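PDB 3NYY: putative glycyl-glycine endopeptidase lytM from Ruminococcus gnavus, which is probably a metalloendopeptidase of the M23 family, perhaps cleaving glycyl-glycine bonds in peptides. Local coordinates for residues F94-S99 and D105-V110; Y140-M145 and V215-G220. One frame throughout, in Å; residues are numbered along the deposited sequence.

Contact 1 (F94-S99 and D105-V110); sequences FPIPQS and DKISYV
From Ser-99 and Asp-105, whose CA atoms are 5.7 Å apart, Phe-94–Ser-99 and Asp-105–Val-110 run in roughly opposite directions (149° between their end-to-end vectors) and diverge to 8.3 Å between the CA atoms of Ile-96 and Ile-107. Where the chains are closer, the Asp-105 side chain points at the other segment. Its OD2 accepts the Ser-99 N-H at 2.8 Å on the anti side, slightly out of the carboxylate plane, in a bond that is nearly straight (167°). A water hydrogen-bonded to Ser-99 O is also bonded to Asp-105 OD2, 2.7 Å away. With an alanine in place of Asp-105, the Ser-99 amide would probably be left without its carboxylate acceptor, and the water would lose one of its anchors. No backbone hydrogen bond joins the two segments, so the turn is not a β-hairpin: strand 98-99 pairs in parallel with 247-248, whereas 107-108 pairs antiparallel with 128-132 in the large sheet of the M23 domain. Farther along, the contact becomes apolar. With CG anti to the backbone N (chi1 -166°), the far end of the Phe-94 ring reaches both Ile-107 and Tyr-109. Its CZ lies 3.7 Å from CE1 of Tyr-109, the two rings meeting obliquely, while Ile-107 CD1, in the conformer described, sits 3.9 Å from the same CZ. Pro-95 CD lies over the rim of one face of the Phe-94 ring. Beyond the two segments, Leu-238 of helix 235-240 packs on Phe-94 and Tyr-109, and Arg-245 donates to Ile-96 O, Pro-97 O and Asp-105 O.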
# COMPACT_ATOMS: atom_id res chain seq x y z
N PHE A 94 -15.58 -4.13 -7.76
CA PHE A 94 -14.18 -3.77 -7.63
C PHE A 94 -13.63 -3.59 -9.07
O PHE A 94 -14.12 -4.22 -10.00
CB PHE A 94 -13.49 -4.95 -6.93
CG PHE A 94 -12.11 -4.63 -6.42
CD1 PHE A 94 -11.94 -3.88 -5.27
CD2 PHE A 94 -10.98 -5.14 -7.06
CE1 PHE A 94 -10.69 -3.59 -4.80
CE2 PHE A 94 -9.69 -4.86 -6.59
CZ PHE A 94 -9.56 -4.06 -5.48
N PRO A 95 -12.61 -2.73 -9.28
CA PRO A 95 -12.15 -2.46 -10.64
C PRO A 95 -11.29 -3.55 -11.31
O PRO A 95 -11.06 -3.48 -12.51
CB PRO A 95 -11.34 -1.18 -10.46
CG PRO A 95 -10.85 -1.26 -9.06
CD PRO A 95 -12.01 -1.81 -8.32
N ILE A 96 -10.82 -4.52 -10.53
CA ILE A 96 -9.98 -5.59 -11.08
C ILE A 96 -10.75 -6.91 -11.00
O ILE A 96 -11.17 -7.32 -9.91
CB ILE A 96 -8.67 -5.76 -10.35
CG1 ILE A 96 -7.94 -4.42 -10.15
CG2 ILE A 96 -7.74 -6.73 -11.17
CD1 ILE A 96 -7.74 -3.57 -11.42
N PRO A 97 -10.96 -7.56 -12.16
CA PRO A 97 -11.66 -8.84 -12.14
C PRO A 97 -10.88 -9.93 -11.45
O PRO A 97 -9.65 -9.82 -11.29
CB PRO A 97 -11.81 -9.19 -13.64
CG PRO A 97 -11.69 -7.95 -14.36
CD PRO A 97 -10.71 -7.11 -13.53
N GLN A 98 -11.59 -10.98 -11.04
CA GLN A 98 -10.93 -12.21 -10.58
C GLN A 98 -10.78 -13.13 -11.80
O GLN A 98 -11.59 -13.10 -12.75
CB GLN A 98 -11.68 -12.89 -9.44
CG GLN A 98 -13.13 -13.19 -9.70
CD GLN A 98 -13.77 -14.00 -8.54
OE1 GLN A 98 -13.35 -15.12 -8.27
NE2 GLN A 98 -14.79 -13.42 -7.89
N SER A 99 -9.74 -13.95 -11.79
CA SER A 99 -9.45 -14.86 -12.89
C SER A 99 -10.31 -16.13 -12.85
O SER A 99 -10.39 -16.80 -11.83
CB SER A 99 -7.96 -15.24 -12.88
OG SER A 99 -7.67 -16.18 -13.91
N ASP A 105 -4.25 -13.52 -10.15
CA ASP A 105 -5.09 -12.32 -10.16
C ASP A 105 -4.93 -11.47 -8.91
O ASP A 105 -5.79 -10.62 -8.62
CB ASP A 105 -6.56 -12.69 -10.41
CG ASP A 105 -7.18 -13.54 -9.26
OD1 ASP A 105 -6.46 -13.84 -8.29
OD2 ASP A 105 -8.39 -13.90 -9.36
N LYS A 106 -3.83 -11.65 -8.19
CA LYS A 106 -3.65 -10.97 -6.90
C LYS A 106 -3.24 -9.51 -7.10
O LYS A 106 -2.50 -9.18 -8.03
CB LYS A 106 -2.64 -11.68 -5.99
CG LYS A 106 -3.19 -13.00 -5.43
CD LYS A 106 -2.05 -13.91 -4.87
CE LYS A 106 -2.48 -15.39 -4.78
NZ LYS A 106 -2.78 -16.03 -6.12
N ILE A 107 -3.82 -8.67 -6.25
CA ILE A 107 -3.46 -7.26 -6.18
C ILE A 107 -3.33 -6.88 -4.71
O ILE A 107 -3.77 -7.61 -3.81
CB ILE A 107 -4.48 -6.33 -6.90
CG1 ILE A 107 -5.94 -6.64 -6.52
CG2 ILE A 107 -4.34 -6.44 -8.44
CD1 ILE A 107 -6.35 -6.29 -5.10
N SER A 108 -2.72 -5.73 -4.47
CA SER A 108 -2.50 -5.24 -3.11
C SER A 108 -2.71 -3.75 -3.13
O SER A 108 -2.40 -3.11 -4.13
CB SER A 108 -1.06 -5.50 -2.65
OG SER A 108 -0.76 -6.88 -2.62
N TYR A 109 -3.26 -3.21 -2.04
CA TYR A 109 -3.49 -1.78 -1.92
C TYR A 109 -3.68 -1.40 -0.47
O TYR A 109 -4.13 -2.22 0.35
CB TYR A 109 -4.69 -1.33 -2.76
CG TYR A 109 -6.04 -1.88 -2.33
CD1 TYR A 109 -6.43 -3.15 -2.69
CD2 TYR A 109 -6.94 -1.09 -1.61
CE1 TYR A 109 -7.70 -3.66 -2.31
CE2 TYR A 109 -8.17 -1.58 -1.23
CZ TYR A 109 -8.55 -2.83 -1.60
OH TYR A 109 -9.80 -3.28 -1.19
N VAL A 110 -3.33 -0.14 -0.18
CA VAL A 110 -3.43 0.42 1.16
C VAL A 110 -4.13 1.78 1.10
O VAL A 110 -4.32 2.35 0.02
CB VAL A 110 -2.05 0.60 1.83
CG1 VAL A 110 -1.34 -0.74 2.06
CG2 VAL A 110 -1.17 1.57 1.05
O HOH W 1 -9.09 -16.54 -9.14

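Contact 2 (Y140-M145 and V215-G220); sequences YPVVSM and VHLHLG
Val-142 and Leu-217 touch where two β-sheets of the M23 peptidase fold lie layer on layer, strand 141-143 belonging to a small three-stranded sheet and 216-225 to the large antiparallel one. The layered relation is seen in the 7.9 Å between the CA atoms of Val-142 and Leu-217 and in the lack of any hydrogen bond between the segments. Here the side chains cross obliquely: CG1 of Val-142 meets both methyls of Leu-217, with CD2 at 4.0 Å and CD1 at 4.1 Å. The second contact is made tip to tip by Met-145, present as selenomethionine, and Leu-219. SE of Met-145 lies 3.6 Å from Leu-219 CD2 and 3.9 Å from Leu-219 CD1, facing the forked end of the leucine. The chain of Met-145 is extended about chi2 but bent at chi3 (75°), which turns CE aside and leaves selenium as the nearest atom. In Leu-219, CG anti to the backbone N (chi1 176°) carries both methyls out to that selenium. One shell outward, Tyr-175 of strand 172-178 joins the pairs: it packs on both Val-142 and Leu-219, and its OH hydrogen-bonds Met-145 N. Val-142 is fixed by backbone bonds to Leu-196 and Gly-197 of the central strand of the small sheet. Leu-217 is the middle residue of the His-x-His motif, which in M23 relatives belongs to the zinc-dependent active site. The flanking histidines leave the strand on the other face, where His-218 ND1 is hydrogen-bonded to OD1 of Asp-129.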
# COMPACT_ATOMS: atom_id res chain seq x y z
N TYR A 140 -3.60 -7.54 -16.32
CA TYR A 140 -4.79 -7.36 -15.50
C TYR A 140 -5.81 -6.49 -16.22
O TYR A 140 -5.53 -5.33 -16.54
CB TYR A 140 -4.46 -6.67 -14.16
CG TYR A 140 -3.67 -7.45 -13.18
CD1 TYR A 140 -2.28 -7.48 -13.26
CD2 TYR A 140 -4.31 -8.18 -12.19
CE1 TYR A 140 -1.53 -8.20 -12.34
CE2 TYR A 140 -3.57 -8.91 -11.27
CZ TYR A 140 -2.20 -8.91 -11.35
OH TYR A 140 -1.51 -9.66 -10.39
N PRO A 141 -7.02 -7.02 -16.49
CA PRO A 141 -8.06 -6.11 -16.98
C PRO A 141 -8.49 -5.11 -15.91
O PRO A 141 -8.33 -5.38 -14.71
CB PRO A 141 -9.23 -7.03 -17.33
CG PRO A 141 -8.73 -8.44 -17.09
CD PRO A 141 -7.53 -8.38 -16.27
N VAL A 142 -9.00 -3.98 -16.37
CA VAL A 142 -9.60 -2.93 -15.54
C VAL A 142 -11.02 -2.76 -16.05
O VAL A 142 -11.23 -2.53 -17.24
CB VAL A 142 -8.78 -1.64 -15.60
CG1 VAL A 142 -9.51 -0.53 -14.86
CG2 VAL A 142 -7.34 -1.88 -15.01
N VAL A 143 -11.99 -2.94 -15.15
CA VAL A 143 -13.39 -2.81 -15.45
C VAL A 143 -14.00 -1.66 -14.68
O VAL A 143 -13.51 -1.23 -13.63
CB VAL A 143 -14.16 -4.10 -15.15
CG1 VAL A 143 -13.59 -5.25 -15.97
CG2 VAL A 143 -14.20 -4.41 -13.65
N SER A 144 -15.09 -1.14 -15.21
CA SER A 144 -15.76 0.01 -14.63
C SER A 144 -16.46 -0.41 -13.35
O SER A 144 -17.23 -1.36 -13.34
CB SER A 144 -16.82 0.57 -15.57
OG SER A 144 -17.35 1.83 -15.08
N MSE A 145 -16.23 0.32 -12.29
CA MSE A 145 -16.87 0.02 -11.01
C MSE A 145 -18.36 0.31 -11.05
O MSE A 145 -19.11 -0.25 -10.26
CB MSE A 145 -16.19 0.83 -9.90
CG MSE A 145 -14.73 0.40 -9.64
SE MSE A 145 -13.81 1.59 -8.41
CE MSE A 145 -14.62 1.01 -6.81
N VAL A 215 3.75 -1.55 -12.32
CA VAL A 215 2.41 -1.71 -12.88
C VAL A 215 1.39 -1.62 -11.74
O VAL A 215 1.49 -2.31 -10.72
CB VAL A 215 2.29 -3.03 -13.65
CG1 VAL A 215 0.84 -3.35 -14.03
CG2 VAL A 215 3.17 -2.97 -14.93
N HIS A 216 0.41 -0.73 -11.92
CA HIS A 216 -0.65 -0.52 -10.98
C HIS A 216 -1.76 0.25 -11.63
O HIS A 216 -1.56 0.96 -12.64
CB HIS A 216 -0.14 0.26 -9.76
CG HIS A 216 0.16 1.70 -10.01
ND1 HIS A 216 1.23 2.15 -10.77
CD2 HIS A 216 -0.47 2.82 -9.55
CE1 HIS A 216 1.20 3.48 -10.81
NE2 HIS A 216 0.20 3.91 -10.05
N LEU A 217 -2.95 0.10 -11.05
CA LEU A 217 -4.07 0.98 -11.41
C LEU A 217 -4.14 2.09 -10.39
O LEU A 217 -4.26 1.83 -9.18
CB LEU A 217 -5.41 0.25 -11.32
CG LEU A 217 -6.64 1.13 -11.52
CD1 LEU A 217 -6.72 1.83 -12.95
CD2 LEU A 217 -7.93 0.31 -11.24
N HIS A 218 -4.06 3.35 -10.83
CA HIS A 218 -4.40 4.45 -9.93
C HIS A 218 -5.88 4.74 -10.10
O HIS A 218 -6.34 5.03 -11.22
CB HIS A 218 -3.56 5.70 -10.20
CG HIS A 218 -4.02 6.88 -9.41
ND1 HIS A 218 -3.57 7.11 -8.13
CD2 HIS A 218 -4.95 7.83 -9.69
CE1 HIS A 218 -4.20 8.19 -7.65
NE2 HIS A 218 -5.01 8.66 -8.58
N LEU A 219 -6.62 4.68 -8.98
CA LEU A 219 -8.07 4.99 -8.96
C LEU A 219 -8.27 6.27 -8.19
O LEU A 219 -7.78 6.42 -7.05
CB LEU A 219 -8.86 3.86 -8.31
CG LEU A 219 -10.38 4.22 -8.19
CD1 LEU A 219 -10.97 4.02 -9.68
CD2 LEU A 219 -11.06 3.44 -7.11
N GLY A 220 -9.01 7.19 -8.79
CA GLY A 220 -9.45 8.40 -8.13
C GLY A 220 -10.96 8.52 -8.21
O GLY A 220 -11.59 7.98 -9.10

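In the fold
Contact 2 is core: all four of its touching residues are buried, and its chemistry is wholly apolar. Contact 1 is only partly buried, mixing hydrocarbon packing at one end with a water-accompanied carboxylate at the other. Their centres are about 8 Å apart, and both reach the large sheet, contact 1 through strand 107-108 and contact 2 through 216-225, each a neighbour of strand 128-132. Strand 141-143 ties them directly, since Val-143 N lies 2.8 Å from Pro-95 O, a probable hydrogen bond, and Ile-96 packs on Val-142. A weak hydrogen bond from Tyr-140 OH to Lys-106 O adds a second link.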